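Local coordinates for capsule biosynthesis protein capD (Bacillus anthracis, PDB 3G9K) that cleaves the poly-gamma-D-glutamate capsule of the bacterium and joins it by an amide bond to meso-diaminopimelic acid of the peptidoglycan, at residues L90-H95 with I104-F109. Numbering follows the deposited sequence.
Sequences LDKYTH and INEYRF
Lys92, near the C-terminal end of helix 82-94, meets Glu106, the first residue to leave helical geometry after helix 100-105, in a single salt bridge. NZ gives a short hydrogen bond of 2.6 Å to Glu106 OE1, while Glu106 OE2 stays 3.7 Å from Lys92 NZ, so one carboxylate oxygen does the gripping. The ammonium does not come in along the carboxylate plane; it sits above it, with the NZ-OE1 direction 71° out of that plane. The lysine chain bends at chi3 (-144°) and crosses the glutamate obliquely; its CD comes alongside, 3.4 Å from Glu106 OE1, while NZ stands above the plane. Glu106 reaches across with an extended chain, its CG anti to the backbone N (chi1 -164°). Beside the bridge, a water bonded to Tyr107 O at 3.3 Å accepts a weak bond from Lys92 NZ, loosely linking the ammonium to the backbone just beyond Glu106. Ile103 of helix 100-105 packs against the lysine, and Lys97 makes a long, weak ion pair with Glu106 OE1. The contact thus joins the last turn of helix 82-94 to the residue just after helix 100-105, a structural link within the gamma-glutamyltranspeptidase fold, away from the nucleophile Thr1 and the glutamate pocket. With the lysine buried and the glutamate partly exposed, their opposite charges should each help keep the other ionised.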
loop_
_atom_site.group_PDB
_atom_site.type_symbol
_atom_site.label_atom_id
_atom_site.label_comp_id
_atom_site.label_asym_id
_atom_site.label_seq_id
_atom_site.Cartn_x
_atom_site.Cartn_y
_atom_site.Cartn_z
ATOM N N LEU B 90 2.894 -15.484 -2.952
ATOM C CA LEU B 90 2.183 -16.340 -1.978
ATOM C C LEU B 90 2.063 -17.810 -2.444
ATOM O O LEU B 90 2.187 -18.731 -1.629
ATOM C CB LEU B 90 0.807 -15.722 -1.639
ATOM C CG LEU B 90 0.928 -14.455 -0.762
ATOM C CD1 LEU B 90 -0.366 -13.682 -0.639
ATOM C CD2 LEU B 90 1.473 -14.837 0.628
ATOM N N ASP B 91 1.873 -18.032 -3.746
ATOM C CA ASP B 91 1.831 -19.390 -4.345
ATOM C C ASP B 91 3.135 -20.139 -4.077
ATOM O O ASP B 91 3.132 -21.265 -3.589
ATOM C CB ASP B 91 1.623 -19.317 -5.867
ATOM C CG ASP B 91 1.613 -20.688 -6.530
ATOM O OD1 ASP B 91 0.741 -21.497 -6.154
ATOM O OD2 ASP B 91 2.475 -20.955 -7.410
ATOM N N LYS B 92 4.255 -19.507 -4.384
ATOM C CA LYS B 92 5.551 -20.129 -4.121
ATOM C C LYS B 92 5.824 -20.322 -2.614
ATOM O O LYS B 92 6.429 -21.328 -2.201
ATOM C CB LYS B 92 6.666 -19.315 -4.783
ATOM C CG LYS B 92 6.648 -19.353 -6.315
ATOM C CD LYS B 92 7.736 -18.482 -6.917
ATOM C CE LYS B 92 7.299 -17.797 -8.220
ATOM N NZ LYS B 92 8.175 -16.624 -8.543
ATOM N N TYR B 93 5.409 -19.360 -1.795
ATOM C CA TYR B 93 5.698 -19.411 -0.377
ATOM C C TYR B 93 4.969 -20.579 0.276
ATOM O O TYR B 93 5.567 -21.340 1.051
ATOM C CB TYR B 93 5.354 -18.091 0.355
ATOM C CG TYR B 93 5.645 -18.186 1.844
ATOM C CD1 TYR B 93 6.957 -18.169 2.313
ATOM C CD2 TYR B 93 4.618 -18.380 2.764
ATOM C CE1 TYR B 93 7.229 -18.307 3.640
ATOM C CE2 TYR B 93 4.884 -18.520 4.102
ATOM C CZ TYR B 93 6.201 -18.471 4.538
ATOM O OH TYR B 93 6.466 -18.629 5.878
ATOM N N THR B 94 3.690 -20.728 -0.052
ATOM C CA THR B 94 2.843 -21.698 0.627
ATOM C C THR B 94 3.107 -23.109 0.138
ATOM O O THR B 94 2.788 -24.060 0.838
ATOM C CB THR B 94 1.341 -21.409 0.434
ATOM O OG1 THR B 94 1.061 -21.218 -0.965
ATOM C CG2 THR B 94 0.922 -20.174 1.267
ATOM N N HIS B 95 3.654 -23.225 -1.064
ATOM C CA HIS B 95 4.076 -24.508 -1.628
ATOM C C HIS B 95 5.538 -24.869 -1.325
ATOM O O HIS B 95 6.040 -25.878 -1.832
ATOM C CB HIS B 95 3.811 -24.507 -3.127
ATOM C CG HIS B 95 2.359 -24.478 -3.465
ATOM N ND1 HIS B 95 1.609 -25.626 -3.576
ATOM C CD2 HIS B 95 1.503 -23.449 -3.670
ATOM C CE1 HIS B 95 0.357 -25.307 -3.847
ATOM N NE2 HIS B 95 0.268 -23.993 -3.914
ATOM N N ILE B 104 10.353 -12.830 -2.903
ATOM C CA ILE B 104 10.192 -11.398 -3.182
ATOM C C ILE B 104 11.295 -10.831 -4.082
ATOM O O ILE B 104 11.049 -9.946 -4.920
ATOM C CB ILE B 104 10.063 -10.623 -1.815
ATOM C CG1 ILE B 104 8.637 -10.852 -1.283
ATOM C CG2 ILE B 104 10.370 -9.122 -1.931
ATOM C CD1 ILE B 104 8.370 -10.246 0.144
ATOM N N ASN B 105 12.516 -11.327 -3.897
ATOM C CA ASN B 105 13.672 -10.897 -4.701
ATOM C C ASN B 105 13.628 -11.370 -6.165
ATOM O O ASN B 105 14.253 -10.762 -7.023
ATOM C CB ASN B 105 14.992 -11.368 -4.036
ATOM C CG ASN B 105 15.292 -10.633 -2.735
ATOM O OD1 ASN B 105 16.227 -11.008 -1.994
ATOM N ND2 ASN B 105 14.523 -9.608 -2.439
ATOM N N GLU B 106 12.891 -12.441 -6.422
ATOM C CA GLU B 106 12.839 -13.086 -7.734
ATOM C C GLU B 106 12.280 -12.061 -8.713
ATOM O O GLU B 106 11.383 -11.307 -8.362
ATOM C CB GLU B 106 11.905 -14.296 -7.702
ATOM C CG GLU B 106 12.067 -15.256 -8.868
ATOM C CD GLU B 106 11.392 -16.627 -8.687
ATOM O OE1 GLU B 106 10.670 -16.886 -7.708
ATOM O OE2 GLU B 106 11.608 -17.482 -9.579
ATOM N N TYR B 107 12.760 -12.089 -9.955
ATOM C CA TYR B 107 12.233 -11.201 -10.992
ATOM C C TYR B 107 10.767 -11.534 -11.299
ATOM O O TYR B 107 10.344 -12.681 -11.221
ATOM C CB TYR B 107 13.091 -11.324 -12.266
ATOM C CG TYR B 107 14.513 -10.839 -12.085
ATOM C CD1 TYR B 107 14.766 -9.533 -11.676
ATOM C CD2 TYR B 107 15.607 -11.680 -12.339
ATOM C CE1 TYR B 107 16.034 -9.080 -11.521
ATOM C CE2 TYR B 107 16.894 -11.218 -12.197
ATOM C CZ TYR B 107 17.103 -9.921 -11.781
ATOM O OH TYR B 107 18.389 -9.425 -11.625
ATOM N N ARG B 108 10.007 -10.518 -11.670
ATOM C CA ARG B 108 8.573 -10.646 -11.781
ATOM C C ARG B 108 8.079 -10.471 -13.218
ATOM O O ARG B 108 8.827 -9.997 -14.089
ATOM C CB ARG B 108 7.914 -9.610 -10.879
ATOM C CG ARG B 108 8.126 -9.907 -9.401
ATOM C CD ARG B 108 7.693 -8.780 -8.509
ATOM N NE ARG B 108 8.103 -9.077 -7.142
ATOM C CZ ARG B 108 8.145 -8.199 -6.142
ATOM N NH1 ARG B 108 7.684 -6.968 -6.304
ATOM N NH2 ARG B 108 8.622 -8.597 -4.958
ATOM N N PHE B 109 6.820 -10.850 -13.420
ATOM C CA PHE B 109 6.097 -10.604 -14.674
ATOM C C PHE B 109 4.640 -10.281 -14.393
ATOM O O PHE B 109 4.051 -10.797 -13.436
ATOM C CB PHE B 109 6.156 -11.840 -15.580
ATOM C CG PHE B 109 5.564 -13.070 -14.956
ATOM C CD1 PHE B 109 6.366 -13.945 -14.238
ATOM C CD2 PHE B 109 4.225 -13.344 -15.068
ATOM C CE1 PHE B 109 5.830 -15.072 -13.648
ATOM C CE2 PHE B 109 3.673 -14.460 -14.476
ATOM C CZ PHE B 109 4.479 -15.334 -13.769
HETATM O O HOH W 1 7.519 -14.202 -10.655
#